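Local coordinates for protein 5,10-methylenetetrahydromethanopterin reductase (Methanopyrus kandleri, PDB 1EZW) that catalyses the reversible, coenzyme F420-dependent reduction of methylenetetrahydromethanopterin to methyltetrahydromethanopterin, a one-carbon step of methanogenesis from carbon dioxide, at residues V25-G30 and T56-L61; I131-E136 and V147-K152. One frame throughout, in Å; residues are numbered along the deposited sequence. Where two conformers were deposited one is given.

Interaction 1 (V25-G30 and T56-L61). With MG (magnesium ion), chain B.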
loop_
_atom_site.group_PDB
_atom_site.type_symbol
_atom_site.label_atom_id
_atom_site.label_comp_id
_atom_site.label_asym_id
_atom_site.label_seq_id
_atom_site.Cartn_x
_atom_site.Cartn_y
_atom_site.Cartn_z
ATOM N N VAL A 25 10.427 -9.702 -4.788
ATOM C CA VAL A 25 11.622 -10.180 -5.505
ATOM C C VAL A 25 11.336 -11.542 -6.118
ATOM O O VAL A 25 11.622 -11.755 -7.311
ATOM C CB VAL A 25 12.865 -10.206 -4.627
ATOM C CG1 VAL A 25 14.091 -10.742 -5.440
ATOM C CG2 VAL A 25 13.165 -8.745 -4.162
ATOM N N ALA A 26 10.693 -12.414 -5.359
ATOM C CA ALA A 26 10.317 -13.737 -5.930
ATOM C C ALA A 26 9.396 -13.589 -7.144
ATOM O O ALA A 26 9.599 -14.238 -8.207
ATOM C CB ALA A 26 9.650 -14.621 -4.858
ATOM N N GLU A 27 8.359 -12.752 -7.044
ATOM C CA GLU A 27 7.473 -12.535 -8.185
ATOM C C GLU A 27 8.276 -12.034 -9.394
ATOM O O GLU A 27 8.077 -12.496 -10.521
ATOM C CB GLU A 27 6.423 -11.469 -7.864
ATOM C CG GLU A 27 5.519 -11.130 -9.037
ATOM C CD GLU A 27 4.454 -10.121 -8.619
ATOM O OE1 GLU A 27 4.511 -8.950 -9.054
ATOM O OE2 GLU A 27 3.596 -10.533 -7.819
ATOM N N ASP A 28 9.163 -11.067 -9.162
ATOM C CA ASP A 28 9.931 -10.476 -10.254
ATOM C C ASP A 28 10.828 -11.524 -10.922
ATOM O O ASP A 28 11.163 -11.390 -12.119
ATOM C CB ASP A 28 10.842 -9.352 -9.745
ATOM C CG ASP A 28 10.084 -8.087 -9.358
ATOM O OD1 ASP A 28 8.884 -7.948 -9.623
ATOM O OD2 ASP A 28 10.744 -7.220 -8.771
ATOM N N ASN A 29 11.150 -12.550 -10.168
ATOM C CA ASN A 29 12.008 -13.636 -10.645
ATOM C C ASN A 29 11.302 -14.886 -11.145
ATOM O O ASN A 29 11.952 -15.929 -11.355
ATOM C CB ASN A 29 13.025 -13.969 -9.569
ATOM C CG ASN A 29 14.169 -12.964 -9.575
ATOM O OD1 ASN A 29 15.163 -13.156 -10.287
ATOM N ND2 ASN A 29 14.012 -11.831 -8.844
ATOM N N GLY A 30 10.002 -14.786 -11.330
ATOM C CA GLY A 30 9.283 -15.923 -11.891
ATOM C C GLY A 30 8.639 -16.909 -10.962
ATOM O O GLY A 30 8.100 -17.922 -11.433
ATOM N N THR A 56 2.646 -6.482 -4.470
ATOM C CA THR A 56 2.845 -7.440 -5.564
ATOM C C THR A 56 1.636 -7.406 -6.466
ATOM O O THR A 56 0.634 -6.824 -6.086
ATOM C CB THR A 56 3.014 -8.903 -5.053
ATOM O OG1 THR A 56 1.869 -9.277 -4.267
ATOM C CG2 THR A 56 4.257 -9.055 -4.175
ATOM N N SER A 57 1.724 -8.029 -7.632
ATOM C CA SER A 57 0.606 -8.062 -8.580
ATOM C C SER A 57 0.284 -9.353 -9.289
ATOM O O SER A 57 -0.753 -9.454 -9.949
ATOM C CB SER A 57 0.797 -6.979 -9.644
ATOM O OG SER A 57 0.543 -5.718 -8.995
ATOM N N LYS A 58 1.187 -10.317 -9.236
ATOM C CA LYS A 58 0.996 -11.567 -9.999
ATOM C C LYS A 58 1.126 -12.839 -9.189
ATOM O O LYS A 58 0.438 -13.852 -9.448
ATOM C CB LYS A 58 2.079 -11.645 -11.109
ATOM C CG LYS A 58 2.223 -10.442 -12.040
ATOM C CD LYS A 58 3.463 -10.691 -12.991
ATOM C CE LYS A 58 3.687 -9.565 -14.018
ATOM N NZ LYS A 58 4.901 -9.701 -14.902
ATOM N N ILE A 59 2.030 -12.830 -8.214
ATOM C CA ILE A 59 2.263 -14.060 -7.474
ATOM C C ILE A 59 1.040 -14.464 -6.638
ATOM O O ILE A 59 0.342 -13.602 -6.093
ATOM C CB ILE A 59 3.536 -13.905 -6.599
ATOM C CG1 ILE A 59 4.029 -15.263 -6.123
ATOM C CG2 ILE A 59 3.256 -12.972 -5.425
ATOM C CD1 ILE A 59 5.468 -15.146 -5.509
ATOM N N LYS A 60 0.771 -15.771 -6.572
ATOM C CA LYS A 60 -0.343 -16.245 -5.732
ATOM C C LYS A 60 0.146 -16.219 -4.294
ATOM O O LYS A 60 1.331 -16.452 -4.003
ATOM C CB LYS A 60 -0.809 -17.614 -6.203
ATOM C CG LYS A 60 -1.411 -17.483 -7.612
ATOM C CD LYS A 60 -1.861 -18.829 -8.232
ATOM C CE LYS A 60 -0.848 -19.373 -9.200
ATOM N NZ LYS A 60 -1.519 -20.432 -10.057
ATOM N N LEU A 61 -0.794 -15.885 -3.396
ATOM C CA LEU A 61 -0.555 -15.622 -1.955
ATOM C C LEU A 61 -1.456 -16.388 -1.001
ATOM O O LEU A 61 -2.661 -16.381 -1.197
ATOM C CB LEU A 61 -0.857 -14.111 -1.642
ATOM C CG LEU A 61 0.006 -12.853 -1.468
ATOM C CD1 LEU A 61 1.434 -13.079 -1.900
ATOM C CD2 LEU A 61 -0.636 -11.689 -2.257
HETATM MG MG MG B . -0.918 -5.296 -6.725
HETATM O O HOH W 1 -2.196 -4.792 -4.752
HETATM O O HOH W 2 0.725 -3.691 -6.018
#

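Interaction 2 (I131-E136 and V147-K152)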
loop_
_atom_site.group_PDB
_atom_site.type_symbol
_atom_site.label_atom_id
_atom_site.label_comp_id
_atom_site.label_asym_id
_atom_site.label_seq_id
_atom_site.Cartn_x
_atom_site.Cartn_y
_atom_site.Cartn_z
ATOM N N ILE A 131 -10.258 -31.477 8.614
ATOM C CA ILE A 131 -9.841 -30.771 7.402
ATOM C C ILE A 131 -10.910 -30.881 6.312
ATOM O O ILE A 131 -11.193 -29.925 5.607
ATOM C CB ILE A 131 -8.460 -31.281 6.916
ATOM C CG1 ILE A 131 -7.381 -30.833 7.921
ATOM C CG2 ILE A 131 -8.166 -30.702 5.466
ATOM C CD1 ILE A 131 -5.975 -31.374 7.648
ATOM N N ARG A 132 -11.522 -32.063 6.142
ATOM C CA ARG A 132 -12.586 -32.172 5.154
ATOM C C ARG A 132 -13.724 -31.190 5.486
ATOM O O ARG A 132 -14.309 -30.595 4.587
ATOM C CB ARG A 132 -13.182 -33.601 5.177
ATOM C CG ARG A 132 -12.285 -34.664 4.623
ATOM C CD ARG A 132 -12.977 -36.030 4.872
ATOM N NE ARG A 132 -12.195 -37.139 4.342
ATOM C CZ ARG A 132 -12.219 -37.544 3.077
ATOM N NH1 ARG A 132 -11.456 -38.576 2.710
ATOM N NH2 ARG A 132 -12.994 -36.946 2.181
ATOM N N GLU A 133 -14.062 -31.081 6.763
ATOM C CA GLU A 133 -15.172 -30.221 7.178
ATOM C C GLU A 133 -14.823 -28.757 6.985
ATOM O O GLU A 133 -15.652 -27.995 6.492
ATOM C CB GLU A 133 -15.568 -30.480 8.632
ATOM C CG GLU A 133 -16.126 -31.937 8.785
ATOM C CD GLU A 133 -16.737 -32.212 10.123
ATOM O OE1 GLU A 133 -17.122 -33.394 10.347
ATOM O OE2 GLU A 133 -16.864 -31.302 10.968
ATOM N N VAL A 134 -13.615 -28.381 7.364
ATOM C CA VAL A 134 -13.230 -26.975 7.168
ATOM C C VAL A 134 -13.281 -26.671 5.681
ATOM O O VAL A 134 -13.699 -25.581 5.276
ATOM C CB VAL A 134 -11.813 -26.647 7.684
ATOM C CG1 VAL A 134 -11.492 -25.164 7.379
ATOM C CG2 VAL A 134 -11.732 -26.861 9.145
ATOM N N LYS A 135 -12.834 -27.607 4.835
ATOM C CA LYS A 135 -12.907 -27.352 3.411
ATOM C C LYS A 135 -14.359 -27.094 2.963
ATOM O O LYS A 135 -14.630 -26.147 2.204
ATOM C CB LYS A 135 -12.314 -28.526 2.610
ATOM C CG LYS A 135 -12.234 -28.161 1.147
ATOM C CD LYS A 135 -12.086 -29.356 0.213
ATOM C CE LYS A 135 -12.093 -28.870 -1.241
ATOM N NZ LYS A 135 -12.438 -29.912 -2.259
ATOM N N GLU A 136 -15.304 -27.937 3.396
ATOM C CA GLU A 136 -16.696 -27.712 2.997
ATOM C C GLU A 136 -17.200 -26.341 3.452
ATOM O O GLU A 136 -17.896 -25.663 2.705
ATOM C CB GLU A 136 -17.621 -28.802 3.550
ATOM C CG GLU A 136 -17.358 -30.139 2.930
ATOM C CD GLU A 136 -17.502 -30.111 1.425
ATOM O OE1 GLU A 136 -16.633 -30.699 0.754
ATOM O OE2 GLU A 136 -18.476 -29.507 0.907
ATOM N N VAL A 147 -23.819 -20.491 4.556
ATOM C CA VAL A 147 -23.155 -21.720 4.909
ATOM C C VAL A 147 -24.070 -22.463 5.893
ATOM O O VAL A 147 -24.544 -21.885 6.844
ATOM C CB VAL A 147 -21.837 -21.454 5.613
ATOM C CG1 VAL A 147 -21.206 -22.778 5.982
ATOM C CG2 VAL A 147 -20.933 -20.594 4.722
ATOM N N GLU A 148 -24.341 -23.735 5.625
ATOM C CA GLU A 148 -25.160 -24.550 6.514
ATOM C C GLU A 148 -24.461 -25.871 6.504
ATOM O O GLU A 148 -24.448 -26.574 5.489
ATOM C CB GLU A 148 -26.589 -24.675 5.987
ATOM C CG GLU A 148 -27.375 -23.372 6.128
ATOM C CD GLU A 148 -28.825 -23.500 5.660
ATOM O OE1 GLU A 148 -29.735 -23.043 6.387
ATOM O OE2 GLU A 148 -29.043 -24.044 4.562
ATOM N N TYR A 149 -23.837 -26.187 7.614
ATOM C CA TYR A 149 -23.085 -27.421 7.677
ATOM C C TYR A 149 -23.061 -28.018 9.062
ATOM O O TYR A 149 -22.746 -27.355 10.045
ATOM C CB TYR A 149 -21.635 -27.173 7.196
ATOM C CG TYR A 149 -20.866 -28.451 7.047
ATOM C CD1 TYR A 149 -21.078 -29.274 5.957
ATOM C CD2 TYR A 149 -19.991 -28.880 8.043
ATOM C CE1 TYR A 149 -20.428 -30.511 5.844
ATOM C CE2 TYR A 149 -19.333 -30.113 7.948
ATOM C CZ TYR A 149 -19.558 -30.918 6.845
ATOM O OH TYR A 149 -18.900 -32.120 6.711
ATOM N N GLU A 150 -23.390 -29.304 9.141
ATOM C CA GLU A 150 -23.387 -29.980 10.417
ATOM C C GLU A 150 -22.460 -31.179 10.320
ATOM O O GLU A 150 -22.819 -32.206 9.744
ATOM C CB GLU A 150 -24.803 -30.428 10.793
ATOM C CG GLU A 150 -24.810 -31.229 12.085
ATOM C CD GLU A 150 -26.202 -31.408 12.681
ATOM O OE1 GLU A 150 -26.308 -32.145 13.689
ATOM O OE2 GLU A 150 -27.173 -30.803 12.161
ATOM N N GLY A 151 -21.265 -31.058 10.879
ATOM C CA GLY A 151 -20.332 -32.167 10.802
ATOM C C GLY A 151 -20.010 -32.599 12.209
ATOM O O GLY A 151 -20.723 -32.221 13.147
ATOM N N LYS A 152 -18.941 -33.374 12.371
ATOM C CA LYS A 152 -18.500 -33.840 13.677
ATOM C C LYS A 152 -17.628 -32.820 14.383
ATOM O O LYS A 152 -17.583 -32.775 15.601
ATOM C CB LYS A 152 -17.625 -35.108 13.561
ATOM C CG LYS A 152 -18.207 -36.300 12.800
ATOM C CD LYS A 152 -17.110 -37.407 12.612
ATOM C CE LYS A 152 -16.863 -38.325 13.857
ATOM N NZ LYS A 152 -16.353 -37.762 15.155
#

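Interaction 1 (V25-G30 and T56-L61)
In this (beta/alpha)8 barrel, E27 from the last turn of helix 16-28 plugs the turn T56-I59 that leads into strand 60-63. Its CG lies anti to the backbone N (chi1 176°), the start of an extended chain that carries the carboxylate across to the backbone amides of the turn. OE2 does most of the work. I59 N meets E27 OE2 at 2.8 Å, almost straight, from above the carboxylate plane; K58 N, also 2.8 Å from E27 OE2, comes from further above that plane. S57 N uses the syn lone pair of E27 OE2 at 3.1 Å and adds a weak bond to OE1. Three donors on one oxygen would favour the charged carboxylate. Replacing E27 with an alanine removes that acceptor and would probably leave the S57, K58 and I59 amides without their mate and the turn freer to shift. I59 CD1 rests loosely on A26 CB, its CG2 beside E27 OE2, while a Schellman motif with G30 ends the helix. The turn carries a magnesium ion at a subunit boundary: T56 O of a second subunit binds it too, S57 OG adds a longer bond of 2.7 Å to the magnesium ion, and T56 O binds the magnesium ion at 2.3 Å.

Interaction 2 (I131-E136 and V147-K152)
OE1 of E133 accepts the backbone N-H of K152 at 2.7 Å, the shortest polar bond across this contact, and the other carboxylate oxygen, OE2, takes the amides of Y153 and V154 just beyond. One carboxylate from the middle of helix 127-142 thus grips three successive N-H groups of the loop. K152 N approaches OE1 on the syn side, 19° out of the carboxylate plane. With chi1 at -65°, E133 CG stands anti to its carbonyl carbon, and the extended chain beyond it runs out to the loop. G151 passes close to the acid, its CA 3.5 Å from E133 OE1; a beta carbon there would come too close to E133 CD, consistent with a glycine at this spot. Y149 crosses the glutamate at about a right angle. E133 lies at the rim of the tyrosine ring, with CG 3.5 Å from Y149 OH and CD in the ring plane, and the carboxylate is turned 66° from that plane. One helical turn on, E136 CB sits over one face of the ring, 4.0 Å from Y149 CE1, offset toward the rim. V137 and Q140 of the same helix also touch the tyrosine. The arrangement is that of a long excursion after a barrel helix, here between helix 127-142 and strand 173-176 of the TIM barrel, folded back onto the helix it follows.

Both contacts turn on a glutamate that leaves a barrel helix to take backbone N-H groups of a loop, but their settings differ. Interaction 1 is buried, joins helix 16-28 to the entry of strand 60-63, and lies beside a magnesium ion shared with a second subunit. Interaction 2 is a surface contact on helix 127-142, touched by no other chain, where a tyrosine ring and aliphatic carbons supplement the polar bonds. In 25-30/56-61 a single oxygen carries most of the load; in 131-136/147-152 the two oxygens divide it, partly with residues just past the segment. Their centres are about 32 Å apart and they share no element.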